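Local coordinates for Ice-binding protein isoform1a (Antarctomyces psychrotrophicus, PDB 7BWX), which binds ice as an antifreeze protein, its right-handed beta-helix being tuned to specific water molecules of the ice prism planes, at residues Val32-Met37 with Thr203-Asn208; Tyr102-Ala107 with Phe128-Thr133; Tyr166-Gly171 with Gly184-Gly189. The protein carries 1 engineered substitution. All blocks are in the same frame, centred on the assembly; numbering follows the deposited sequence.

Contact 1 (Val32-Met37 with Thr203-Asn208); sequences VINGDM and TVTVQN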
ATOM      1  N   VAL A  32       4.289 -11.706  -9.528  1.00 12.21           N
ATOM      2  CA  VAL A  32       5.387 -12.069  -8.617  1.00 12.55           C
ATOM      3  C   VAL A  32       5.252 -11.241  -7.351  1.00 12.58           C
ATOM      4  O   VAL A  32       5.338  -9.973  -7.386  1.00 12.75           O
ATOM      5  CB  VAL A  32       6.762 -11.858  -9.271  1.00 13.21           C
ATOM      6  CG1 VAL A  32       7.857 -12.107  -8.271  1.00 14.12           C
ATOM      7  CG2 VAL A  32       6.898 -12.743 -10.484  1.00 14.55           C
ATOM      8  N   ILE A  33       5.022 -11.930  -6.252  1.00 12.34           N
ATOM      9  CA  ILE A  33       5.003 -11.319  -4.900  1.00 12.88           C
ATOM     10  C   ILE A  33       6.308 -11.644  -4.200  1.00 13.33           C
ATOM     11  O   ILE A  33       6.487 -12.822  -3.794  1.00 15.54           O
ATOM     12  CB  ILE A  33       3.808 -11.795  -4.054  1.00 12.98           C
ATOM     13  CG1 ILE A  33       2.463 -11.645  -4.778  1.00 13.89           C
ATOM     14  CG2 ILE A  33       3.836 -11.082  -2.727  1.00 13.09           C
ATOM     15  CD1 ILE A  33       2.094 -10.237  -5.156  1.00 15.53           C
ATOM     16  N   ASN A  34       7.171 -10.648  -4.030  1.00 13.07           N
ATOM     17  CA  ASN A  34       8.443 -10.808  -3.291  1.00 14.48           C
ATOM     18  C   ASN A  34       8.196 -10.409  -1.840  1.00 15.41           C
ATOM     19  O   ASN A  34       8.518  -9.291  -1.434  1.00 14.07           O
ATOM     20  CB  ASN A  34       9.611 -10.031  -3.914  1.00 15.42           C
ATOM     21  CG  ASN A  34       9.887 -10.487  -5.327  1.00 15.53           C
ATOM     22  OD1 ASN A  34      10.044 -11.688  -5.559  1.00 16.27           O
ATOM     23  ND2 ASN A  34       9.888  -9.536  -6.261  1.00 15.96           N
ATOM     24  N   GLY A  35       7.618 -11.327  -1.086  1.00 15.18           N
ATOM     25  CA  GLY A  35       7.116 -11.098   0.265  1.00 15.31           C
ATOM     26  C   GLY A  35       6.205 -12.242   0.657  1.00 15.05           C
ATOM     27  O   GLY A  35       5.964 -13.124  -0.149  1.00 14.57           O
ATOM     28  N   ASP A  36       5.684 -12.167   1.855  1.00 15.31           N
ATOM     29  CA  ASP A  36       4.729 -13.155   2.378  1.00 15.17           C
ATOM     30  C   ASP A  36       3.355 -12.805   1.831  1.00 14.85           C
ATOM     31  O   ASP A  36       3.121 -11.632   1.420  1.00 13.65           O
ATOM     32  CB  ASP A  36       4.757 -13.149   3.899  1.00 15.46           C
ATOM     33  CG  ASP A  36       6.067 -13.614   4.515  1.00 17.69           C
ATOM     34  OD1 ASP A  36       6.884 -14.224   3.806  1.00 17.78           O
ATOM     35  OD2 ASP A  36       6.231 -13.372   5.725  1.00 20.15           O
ATOM     36  N   MET A  37       2.462 -13.780   1.806  1.00 14.50           N
ATOM     37  CA  MET A  37       1.064 -13.573   1.394  1.00 14.79           C
ATOM     38  C   MET A  37       0.172 -14.299   2.388  1.00 14.80           C
ATOM     39  O   MET A  37       0.549 -15.396   2.873  1.00 13.47           O
ATOM     40  CB  MET A  37       0.776 -14.084  -0.015  1.00 17.85           C
ATOM     41  CG  MET A  37      -0.640 -13.792  -0.468  1.00 21.28           C
ATOM     42  SD  MET A  37      -0.718 -13.858  -2.270  1.00 25.72           S
ATOM     43  CE  MET A  37      -0.316 -15.581  -2.528  1.00 31.30           C
ATOM     44  N   THR A 203       3.888  -6.904  -9.851  1.00 13.15           N
ATOM     45  CA  THR A 203       5.078  -7.236  -9.046  1.00 13.41           C
ATOM     46  C   THR A 203       5.005  -6.419  -7.775  1.00 12.96           C
ATOM     47  O   THR A 203       4.899  -5.203  -7.859  1.00 14.75           O
ATOM     48  CB  THR A 203       6.406  -6.942  -9.757  1.00 15.32           C
ATOM     49  OG1 THR A 203       6.304  -7.613 -10.999  1.00 17.16           O
ATOM     50  CG2 THR A 203       7.607  -7.436  -8.974  1.00 15.72           C
ATOM     51  N   VAL A 204       5.081  -7.080  -6.648  1.00 12.89           N
ATOM     52  CA  VAL A 204       5.082  -6.440  -5.322  1.00 12.79           C
ATOM     53  C   VAL A 204       6.323  -6.921  -4.602  1.00 12.93           C
ATOM     54  O   VAL A 204       6.502  -8.166  -4.411  1.00 14.63           O
ATOM     55  CB  VAL A 204       3.821  -6.814  -4.519  1.00 12.86           C
ATOM     56  CG1 VAL A 204       3.854  -6.120  -3.160  1.00 12.86           C
ATOM     57  CG2 VAL A 204       2.568  -6.556  -5.306  1.00 12.35           C
ATOM     58  N   THR A 205       7.152  -5.984  -4.212  1.00 13.38           N
ATOM     59  CA  THR A 205       8.389  -6.280  -3.483  1.00 13.15           C
ATOM     60  C   THR A 205       8.410  -5.556  -2.143  1.00 12.73           C
ATOM     61  O   THR A 205       8.560  -4.316  -2.105  1.00 12.31           O
ATOM     62  CB  THR A 205       9.607  -5.889  -4.342  1.00 13.74           C
ATOM     63  OG1 THR A 205       9.490  -6.576  -5.581  1.00 13.24           O
ATOM     64  CG2 THR A 205      10.903  -6.240  -3.644  1.00 15.37           C
ATOM     65  N   VAL A 206       8.427  -6.313  -1.071  1.00 13.70           N
ATOM     66  CA  VAL A 206       8.468  -5.730   0.288  1.00 15.17           C
ATOM     67  C   VAL A 206       9.832  -5.059   0.496  1.00 17.59           C
ATOM     68  O   VAL A 206      10.810  -5.623   0.103  1.00 18.11           O
ATOM     69  CB  VAL A 206       8.144  -6.802   1.343  1.00 16.80           C
ATOM     70  CG1 VAL A 206       8.290  -6.259   2.752  1.00 17.48           C
ATOM     71  CG2 VAL A 206       6.745  -7.353   1.115  1.00 16.11           C
ATOM     72  N   GLN A 207       9.847  -3.905   1.135  1.00 20.36           N
ATOM     73  CA  GLN A 207      11.052  -3.074   1.378  1.00 26.26           C
ATOM     74  C   GLN A 207      11.323  -3.003   2.873  1.00 27.57           C
ATOM     75  O   GLN A 207      10.370  -3.105   3.624  1.00 28.95           O
ATOM     76  CB  GLN A 207      10.821  -1.656   0.844  1.00 26.19           C
ATOM     77  CG  GLN A 207      10.430  -1.623  -0.634  1.00 26.71           C
ATOM     78  CD  GLN A 207      11.523  -2.158  -1.529  1.00 26.64           C
ATOM     79  OE1 GLN A 207      11.328  -3.058  -2.356  1.00 26.72           O
ATOM     80  NE2 GLN A 207      12.702  -1.618  -1.351  1.00 22.66           N
ATOM     81  N   ASN A 208      12.574  -2.756   3.251  1.00 37.66           N
ATOM     82  CA  ASN A 208      13.039  -2.573   4.655  1.00 44.36           C
ATOM     83  C   ASN A 208      13.633  -1.162   4.859  1.00 54.50           C
ATOM     84  O   ASN A 208      13.903  -0.468   3.840  1.00 50.56           O
ATOM     85  CB  ASN A 208      14.006  -3.699   4.996  1.00 49.61           C
ATOM     86  CG  ASN A 208      13.355  -5.042   4.728  1.00 49.90           C
ATOM     87  OD1 ASN A 208      13.741  -5.771   3.821  1.00 55.59           O
ATOM     88  ND2 ASN A 208      12.322  -5.354   5.483  1.00 46.87           N
TER
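The amide of N34 and the hydroxyl of T205 meet alongside each other on one face of two paired parallel strands. N34 ND2 donates to T205 OG1 over 3.1 Å with an almost straight N-H...O line (177°), and the hydroxyl lies in the plane of the amide. N34 CG sits anti to its own carbonyl carbon (chi1 -60°), which swings the amide across the strand boundary to T205. Asparagine suits the place because its other end is used too: OD1 bonds to T53 OG1 of the next coil, so both ends of the amide are gripped and its rotation is fixed. With an alanine here the hydroxyls of T205 and T53 would probably lose the amide they share, and the link across the coils on this face would go.

Beneath the clamp, a regular parallel ladder joins V32-N34 to T203-T205, the strand axes 4.7 Å apart, the in-register pairing of stacked coils in a right-handed beta-helix (beta-solenoid). V204 is the central residue: its N bonds to V32 O and its O accepts from N34 N. V206 N continues the series to N34 O at 3.0 Å. On the buried face, I33 CD1 packs beside V204 CG2 at 3.7 Å; branched aliphatic residues fill this interior while keeping extended backbones. At the corner, V206 CG2 comes down on G35 CA at 3.9 Å, and a side chain on G35 would clash with that methyl, which explains the glycine.

Further out, D36 turns away from this seam and ties the chain to S16 OG and Q55 N, while M37 packs on I44, F47 and I52. The pair lies toward one end of the stack of coils: strand 51-52 flanks I33, and strand 186-192 flanks V204, with I187 and L191 completing the apolar layer.

Contact 2 (Tyr102-Ala107 with Phe128-Thr133); sequences YKYDSA and FQLATT. With SO4 (sulfate ion), chain H.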
ATOM      1  N   TYR A 102      -0.465  14.049   5.797  1.00 17.51           N
ATOM      2  CA  TYR A 102      -1.251  14.828   4.812  1.00 19.19           C
ATOM      3  C   TYR A 102      -2.695  14.337   4.857  1.00 21.82           C
ATOM      4  O   TYR A 102      -2.950  13.118   4.584  1.00 19.08           O
ATOM      5  CB  TYR A 102      -0.678  14.627   3.409  1.00 20.35           C
ATOM      6  CG  TYR A 102       0.684  15.241   3.224  1.00 21.28           C
ATOM      7  CD1 TYR A 102       1.834  14.628   3.661  1.00 21.84           C
ATOM      8  CD2 TYR A 102       0.821  16.466   2.587  1.00 23.82           C
ATOM      9  CE1 TYR A 102       3.085  15.203   3.481  1.00 22.23           C
ATOM     10  CE2 TYR A 102       2.046  17.097   2.472  1.00 22.63           C
ATOM     11  CZ  TYR A 102       3.183  16.454   2.893  1.00 25.02           C
ATOM     12  OH  TYR A 102       4.389  17.083   2.757  1.00 25.37           O
ATOM     13  N   LYS A 103      -3.615  15.233   5.200  1.00 20.27           N
ATOM     14  CA  LYS A 103      -5.058  14.923   5.296  1.00 21.08           C
ATOM     15  C   LYS A 103      -5.752  15.305   4.005  1.00 19.53           C
ATOM     16  O   LYS A 103      -5.751  16.521   3.610  1.00 19.94           O
ATOM     17  CB  LYS A 103      -5.647  15.619   6.529  1.00 24.80           C
ATOM     18  CG  LYS A 103      -7.160  15.554   6.674  1.00 31.77           C
ATOM     19  CD  LYS A 103      -7.643  16.030   8.052  1.00 38.55           C
ATOM     20  CE  LYS A 103      -7.893  17.516   8.128  1.00 47.43           C
ATOM     21  NZ  LYS A 103      -9.044  17.915   7.274  1.00 51.00           N
ATOM     22  N   TYR A 104      -6.423  14.341   3.394  1.00 17.28           N
ATOM     23  CA  TYR A 104      -7.301  14.539   2.230  1.00 17.24           C
ATOM     24  C   TYR A 104      -8.714  14.114   2.594  1.00 19.93           C
ATOM     25  O   TYR A 104      -8.926  12.902   2.953  1.00 19.71           O
ATOM     26  CB  TYR A 104      -6.788  13.763   1.018  1.00 18.70           C
ATOM     27  CG  TYR A 104      -5.486  14.284   0.451  1.00 19.33           C
ATOM     28  CD1 TYR A 104      -4.268  13.951   1.013  1.00 18.92           C
ATOM     29  CD2 TYR A 104      -5.480  15.110  -0.655  1.00 19.81           C
ATOM     30  CE1 TYR A 104      -3.066  14.424   0.511  1.00 20.69           C
ATOM     31  CE2 TYR A 104      -4.287  15.579  -1.190  1.00 21.11           C
ATOM     32  CZ  TYR A 104      -3.081  15.252  -0.599  1.00 21.27           C
ATOM     33  OH  TYR A 104      -1.925  15.709  -1.160  1.00 20.56           O
ATOM     34  N   ASP A 105      -9.688  15.015   2.412  1.00 19.56           N
ATOM     35  CA  ASP A 105     -11.078  14.759   2.849  1.00 22.56           C
ATOM     36  C   ASP A 105     -11.881  14.033   1.794  1.00 21.88           C
ATOM     37  O   ASP A 105     -12.970  13.578   2.124  1.00 21.64           O
ATOM     38  CB  ASP A 105     -11.836  16.045   3.146  1.00 26.98           C
ATOM     39  CG  ASP A 105     -11.145  16.923   4.153  1.00 32.49           C
ATOM     40  OD1 ASP A 105     -10.524  16.372   5.092  1.00 34.20           O
ATOM     41  OD2 ASP A 105     -11.264  18.171   3.988  1.00 42.11           O
ATOM     42  N   SER A 106     -11.433  13.943   0.551  1.00 19.79           N
ATOM     43  CA  SER A 106     -12.282  13.311  -0.470  1.00 22.60           C
ATOM     44  C   SER A 106     -11.430  12.419  -1.396  1.00 18.14           C
ATOM     45  O   SER A 106     -10.244  12.256  -1.108  1.00 18.96           O
ATOM     46  CB  SER A 106     -13.063  14.423  -1.148  1.00 30.36           C
ATOM     47  OG  SER A 106     -12.183  15.253  -1.883  1.00 39.03           O
ATOM     48  N   ALA A 107     -12.036  11.891  -2.435  1.00 18.67           N
ATOM     49  CA  ALA A 107     -11.430  10.973  -3.408  1.00 19.18           C
ATOM     50  C   ALA A 107     -10.198  11.644  -4.020  1.00 20.77           C
ATOM     51  O   ALA A 107     -10.263  12.857  -4.353  1.00 19.63           O
ATOM     52  CB  ALA A 107     -12.437  10.590  -4.444  1.00 20.56           C
ATOM     53  N   PHE A 128      -0.270   9.418   4.315  1.00 16.39           N
ATOM     54  CA  PHE A 128      -1.363   9.973   3.528  1.00 16.10           C
ATOM     55  C   PHE A 128      -2.663   9.463   4.122  1.00 15.97           C
ATOM     56  O   PHE A 128      -2.972   8.286   3.955  1.00 15.97           O
ATOM     57  CB  PHE A 128      -1.148   9.661   2.061  1.00 16.89           C
ATOM     58  CG  PHE A 128       0.047  10.393   1.495  1.00 17.09           C
ATOM     59  CD1 PHE A 128      -0.088  11.669   0.969  1.00 19.35           C
ATOM     60  CD2 PHE A 128       1.289   9.792   1.468  1.00 19.13           C
ATOM     61  CE1 PHE A 128       1.018  12.358   0.475  1.00 19.30           C
ATOM     62  CE2 PHE A 128       2.392  10.447   0.939  1.00 21.08           C
ATOM     63  CZ  PHE A 128       2.252  11.739   0.450  1.00 20.20           C
ATOM     64  N   GLN A 129      -3.433  10.392   4.683  1.00 15.64           N
ATOM     65  CA  GLN A 129      -4.759  10.116   5.288  1.00 16.39           C
ATOM     66  C   GLN A 129      -5.784  10.417   4.212  1.00 16.00           C
ATOM     67  O   GLN A 129      -6.171  11.622   4.059  1.00 16.50           O
ATOM     68  CB  GLN A 129      -4.978  10.934   6.565  1.00 15.47           C
ATOM     69  CG  GLN A 129      -3.916  10.711   7.620  1.00 16.39           C
ATOM     70  CD  GLN A 129      -4.182  11.572   8.829  1.00 18.64           C
ATOM     71  OE1 GLN A 129      -4.425  12.776   8.685  1.00 18.21           O
ATOM     72  NE2 GLN A 129      -4.108  10.982  10.013  1.00 15.96           N
ATOM     73  N   LEU A 130      -6.147   9.403   3.433  1.00 15.35           N
ATOM     74  CA  LEU A 130      -7.094   9.541   2.308  1.00 15.54           C
ATOM     75  C   LEU A 130      -8.473   9.105   2.805  1.00 17.88           C
ATOM     76  O   LEU A 130      -8.673   7.934   3.091  1.00 16.60           O
ATOM     77  CB  LEU A 130      -6.586   8.730   1.117  1.00 16.04           C
ATOM     78  CG  LEU A 130      -5.117   8.960   0.753  1.00 17.88           C
ATOM     79  CD1 LEU A 130      -4.706   8.174  -0.479  1.00 19.63           C
ATOM     80  CD2 LEU A 130      -4.807  10.437   0.535  1.00 17.46           C
ATOM     81  N   ALA A 131      -9.376  10.048   3.034  1.00 17.35           N
ATOM     82  CA  ALA A 131     -10.651   9.734   3.705  1.00 17.78           C
ATOM     83  C   ALA A 131     -11.447   8.694   2.910  1.00 18.55           C
ATOM     84  O   ALA A 131     -12.185   7.972   3.564  1.00 18.63           O
ATOM     85  CB  ALA A 131     -11.477  10.971   3.943  1.00 20.69           C
ATOM     86  N   THR A 132     -11.402   8.665   1.584  1.00 15.43           N
ATOM     87  CA  THR A 132     -12.191   7.697   0.792  1.00 16.38           C
ATOM     88  C   THR A 132     -11.257   6.905  -0.137  1.00 17.22           C
ATOM     89  O   THR A 132     -10.431   6.140   0.388  1.00 16.61           O
ATOM     90  CB  THR A 132     -13.375   8.339   0.066  1.00 19.89           C
ATOM     91  OG1 THR A 132     -12.920   9.281  -0.906  1.00 18.63           O
ATOM     92  CG2 THR A 132     -14.352   8.983   1.038  1.00 20.89           C
ATOM     93  N   THR A 133     -11.411   7.052  -1.456  1.00 15.50           N
ATOM     94  CA  THR A 133     -10.722   6.240  -2.472  1.00 15.53           C
ATOM     95  C   THR A 133      -9.347   6.822  -2.833  1.00 16.27           C
ATOM     96  O   THR A 133      -9.088   8.068  -2.688  1.00 16.85           O
ATOM     97  CB  THR A 133     -11.600   6.081  -3.713  1.00 15.85           C
ATOM     98  OG1 THR A 133     -11.943   7.405  -4.102  1.00 17.87           O
ATOM     99  CG2 THR A 133     -12.835   5.249  -3.473  1.00 16.05           C
TER
HETATM  100  S   SO4 H 302     -15.779  11.109  -2.409  1.00 55.85           S
HETATM  101  O1  SO4 H 302     -15.223   9.755  -2.254  1.00 42.72           O
HETATM  102  O2  SO4 H 302     -16.323  11.244  -3.738  1.00 56.61           O
HETATM  103  O3  SO4 H 302     -16.818  11.299  -1.410  1.00 61.84           O
HETATM  104  O4  SO4 H 302     -14.764  12.157  -2.237  1.00 45.84           O
HETATM  105  O   HOH W   1      -9.479   9.674  -0.284  1.00 15.15           O
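Y102-Y104 and F128-L130 are neighbouring parallel rungs of the beta-helix, each running on into a turn where A107 and T132 share a bound sulfate. Three backbone bonds hold the strands: Q129 N to Y102 O, Y104 N to Q129 O, and A131 N to Y104 O.

The inner face is aromatic. The Y102 and F128 rings are nearly parallel, at 18°, but slid apart with centroids 5.3 Å from each other, so they barely overlap. Y104 CE1 comes to the edge of the F128 ring, 4.1 Å from CD1, and L130 CD2 lies beside Y104 CD1 at 3.6 Å. F97, from strand 96-97 of another sheet, stacks on Y102, and W155 of the neighbouring strand 153-157 stacks on F128. Tyrosine suits this interior because each hydroxyl finds a partner: Y102 OH bonds to V98 O, Y104 OH to Q86 NE2.

On the other face, Q129 runs out extended and its NE2 bonds to G77 O and L80 O, at the end of helix 61-79. K103 bends at chi3 (88°) and curls its NZ to D105 OD1, a salt bridge of 3.1 Å; D85 is its second acid.

In the turns, water 1 accepts from T132 N and donates to S106 O and T133 O. A107 N donates to O4 of the sulfate, probably from the crystallisation liquor, and T132 OG1 to O1, each over 2.7 Å. Largely aromatic packing thus fills the inner face, its tyrosine hydroxyls being paired; polar and charged pairings lie outside and in the turns, where two neutral donors, a backbone N-H and a hydroxyl, meet the sulfate.

Contact 3 (Tyr166-Gly171 with Gly184-Gly189); sequences YSHLEG and GATING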
ATOM      1  N   TYR A 166       0.091  -0.507 -15.300  1.00 15.05           N
ATOM      2  CA  TYR A 166       1.515  -0.175 -15.525  1.00 17.27           C
ATOM      3  C   TYR A 166       1.962   0.945 -14.609  1.00 18.09           C
ATOM      4  O   TYR A 166       3.076   1.456 -14.818  1.00 18.19           O
ATOM      5  CB  TYR A 166       1.717   0.056 -17.029  1.00 19.17           C
ATOM      6  CG  TYR A 166       1.555  -1.242 -17.755  1.00 22.09           C
ATOM      7  CD1 TYR A 166       2.499  -2.225 -17.537  1.00 28.11           C
ATOM      8  CD2 TYR A 166       0.441  -1.538 -18.521  1.00 28.38           C
ATOM      9  CE1 TYR A 166       2.407  -3.461 -18.146  1.00 34.22           C
ATOM     10  CE2 TYR A 166       0.316  -2.783 -19.128  1.00 29.46           C
ATOM     11  CZ  TYR A 166       1.307  -3.736 -18.929  1.00 31.53           C
ATOM     12  OH  TYR A 166       1.291  -5.002 -19.449  1.00 44.24           O
ATOM     13  N   SER A 167       1.177   1.268 -13.568  1.00 16.10           N
ATOM     14  CA  SER A 167       1.558   2.274 -12.562  1.00 15.09           C
ATOM     15  C   SER A 167       2.647   1.718 -11.654  1.00 14.54           C
ATOM     16  O   SER A 167       2.851   0.491 -11.618  1.00 14.32           O
ATOM     17  CB  SER A 167       0.365   2.708 -11.719  1.00 16.66           C
ATOM     18  OG  SER A 167      -0.128   1.615 -10.955  1.00 15.05           O
ATOM     19  N   HIS A 168       3.311   2.597 -10.936  1.00 12.67           N
ATOM     20  CA  HIS A 168       4.339   2.240  -9.956  1.00 12.77           C
ATOM     21  C   HIS A 168       4.078   2.982  -8.659  1.00 13.70           C
ATOM     22  O   HIS A 168       3.893   4.194  -8.683  1.00 14.18           O
ATOM     23  CB  HIS A 168       5.750   2.517 -10.475  1.00 13.02           C
ATOM     24  CG  HIS A 168       6.774   2.148  -9.468  1.00 13.27           C
ATOM     25  ND1 HIS A 168       7.027   0.823  -9.168  1.00 13.78           N
ATOM     26  CD2 HIS A 168       7.506   2.891  -8.599  1.00 14.32           C
ATOM     27  CE1 HIS A 168       7.924   0.771  -8.195  1.00 13.29           C
ATOM     28  NE2 HIS A 168       8.261   2.030  -7.848  1.00 13.79           N
ATOM     29  N   LEU A 169       4.061   2.245  -7.547  1.00 14.22           N
ATOM     30  CA  LEU A 169       3.840   2.833  -6.211  1.00 14.44           C
ATOM     31  C   LEU A 169       4.983   2.424  -5.300  1.00 13.82           C
ATOM     32  O   LEU A 169       5.548   1.298  -5.441  1.00 13.46           O
ATOM     33  CB  LEU A 169       2.479   2.393  -5.675  1.00 15.89           C
ATOM     34  CG  LEU A 169       2.101   2.902  -4.288  1.00 17.50           C
ATOM     35  CD1 LEU A 169       0.614   3.163  -4.183  1.00 18.55           C
ATOM     36  CD2 LEU A 169       2.502   1.881  -3.218  1.00 18.49           C
ATOM     37  N   GLU A 170       5.347   3.362  -4.448  1.00 12.98           N
ATOM     38  CA  GLU A 170       6.272   3.158  -3.341  1.00 13.66           C
ATOM     39  C   GLU A 170       5.416   3.318  -2.081  1.00 14.54           C
ATOM     40  O   GLU A 170       4.676   4.319  -1.969  1.00 15.43           O
ATOM     41  CB  GLU A 170       7.430   4.163  -3.392  1.00 14.80           C
ATOM     42  CG  GLU A 170       8.272   4.077  -4.684  1.00 15.22           C
ATOM     43  CD  GLU A 170       9.379   3.045  -4.666  1.00 16.65           C
ATOM     44  OE1 GLU A 170       9.758   2.619  -3.549  1.00 20.84           O
ATOM     45  OE2 GLU A 170       9.887   2.662  -5.744  1.00 19.14           O
ATOM     46  N   GLY A 171       5.548   2.373  -1.170  1.00 12.40           N
ATOM     47  CA  GLY A 171       4.980   2.515   0.166  1.00 14.19           C
ATOM     48  C   GLY A 171       4.011   1.404   0.559  1.00 14.76           C
ATOM     49  O   GLY A 171       3.756   0.500  -0.236  1.00 14.32           O
ATOM     50  N   GLY A 184      -0.195  -4.983 -14.704  1.00 14.35           N
ATOM     51  CA  GLY A 184       1.190  -4.525 -14.825  1.00 15.57           C
ATOM     52  C   GLY A 184       1.557  -3.555 -13.745  1.00 14.09           C
ATOM     53  O   GLY A 184       2.730  -3.124 -13.763  1.00 13.48           O
ATOM     54  N   ALA A 185       0.640  -3.178 -12.846  1.00 14.12           N
ATOM     55  CA  ALA A 185       1.046  -2.273 -11.744  1.00 12.95           C
ATOM     56  C   ALA A 185       2.172  -2.908 -10.926  1.00 12.93           C
ATOM     57  O   ALA A 185       2.158  -4.141 -10.667  1.00 12.57           O
ATOM     58  CB  ALA A 185      -0.137  -1.891 -10.892  1.00 13.94           C
ATOM     59  N   THR A 186       3.097  -2.081 -10.453  1.00 12.70           N
ATOM     60  CA  THR A 186       4.254  -2.521  -9.657  1.00 14.44           C
ATOM     61  C   THR A 186       4.256  -1.732  -8.361  1.00 13.20           C
ATOM     62  O   THR A 186       3.819  -0.539  -8.340  1.00 13.71           O
ATOM     63  CB  THR A 186       5.570  -2.415 -10.448  1.00 14.93           C
ATOM     64  OG1 THR A 186       5.811  -1.054 -10.798  1.00 15.58           O
ATOM     65  CG2 THR A 186       5.540  -3.276 -11.697  1.00 15.31           C
ATOM     66  N   ILE A 187       4.730  -2.386  -7.313  1.00 12.99           N
ATOM     67  CA  ILE A 187       4.745  -1.823  -5.947  1.00 13.19           C
ATOM     68  C   ILE A 187       6.054  -2.243  -5.281  1.00 13.12           C
ATOM     69  O   ILE A 187       6.374  -3.437  -5.231  1.00 15.56           O
ATOM     70  CB  ILE A 187       3.493  -2.284  -5.142  1.00 13.13           C
ATOM     71  CG1 ILE A 187       2.191  -1.827  -5.780  1.00 14.31           C
ATOM     72  CG2 ILE A 187       3.578  -1.783  -3.706  1.00 14.05           C
ATOM     73  CD1 ILE A 187       1.556  -2.845  -6.707  1.00 15.29           C
ATOM     74  N   ASN A 188       6.770  -1.264  -4.772  1.00 13.70           N
ATOM     75  CA  ASN A 188       7.830  -1.413  -3.764  1.00 13.48           C
ATOM     76  C   ASN A 188       7.207  -0.999  -2.460  1.00 13.63           C
ATOM     77  O   ASN A 188       7.083   0.223  -2.187  1.00 14.41           O
ATOM     78  CB  ASN A 188       9.079  -0.570  -4.078  1.00 15.30           C
ATOM     79  CG  ASN A 188       9.902  -1.183  -5.208  1.00 16.92           C
ATOM     80  OD1 ASN A 188       9.887  -2.413  -5.434  1.00 18.01           O
ATOM     81  ND2 ASN A 188      10.605  -0.332  -5.942  1.00 16.20           N
ATOM     82  N   GLY A 189       6.755  -2.009  -1.714  1.00 13.94           N
ATOM     83  CA  GLY A 189       5.949  -1.797  -0.498  1.00 13.70           C
ATOM     84  C   GLY A 189       5.072  -2.993  -0.266  1.00 14.42           C
ATOM     85  O   GLY A 189       5.567  -4.143  -0.411  1.00 15.04           O
TER
HETATM   86  O   HOH W   2       1.117   0.693  -8.725  1.00 20.89           O
HETATM   87  O   HOH W   3       4.887  -0.128 -13.315  1.00 37.24           O
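S167-G171 and A185-G189 belong to adjacent parallel coils of the beta-helix and run in step, CA atoms 4.8 Å apart at H168 and T186, with backbone bonds alternating from S167 O to N188 O. On the outward face H168 is held at both nitrogens. Its ND1 shares a hydrogen bond of 2.8 Å with T186 OG1, near the ring plane, that hydroxyl being set between its backbone N and carbonyl carbon (chi1 62°). H168 NE2 donates to E170 OE2 at 2.7 Å, almost straight. N188 ND2 joins the same oxygen at 3.1 Å, and both donors come from one face of the carboxylate. This double grip would probably stabilise the acid's negative charge, and it makes a histidine, a glutamate and an asparagine suit one another.

On the inner face L169 CD2 packs on I187 CG2 at 3.8 Å. The Y166 ring lies over G184 CA, a CH-pi contact that leaves no room for a side chain there. S167 OG bonds to G164 O, and water 2 links it to T186 O.

The pair stands between strand 141-145, which meets L169 and E170, and strand 203-205, which meets I187 and N188; L163 packs against L169 and I187.

The three contacts mark successive stations along one beta-helix. Contacts 1 and 3 are direct neighbours, centres about 11 Å apart: I187 sits between T203 and T205 in the ladder, with T205 N to I187 O and T203 O to I187 N, each 2.9 Å, as probable hydrogen bonds. Contact 2 lies further along, about 19 Å from contact 3 and 25 Å from contact 1 between centres, and touches neither. W155 bridges the gap to contact 3, stacking on F128 and giving its NE1 to E170 O. Contact 1 pairs chain regions far apart in sequence, and both other contacts fall between them. The sulfate belongs to contact 2 alone.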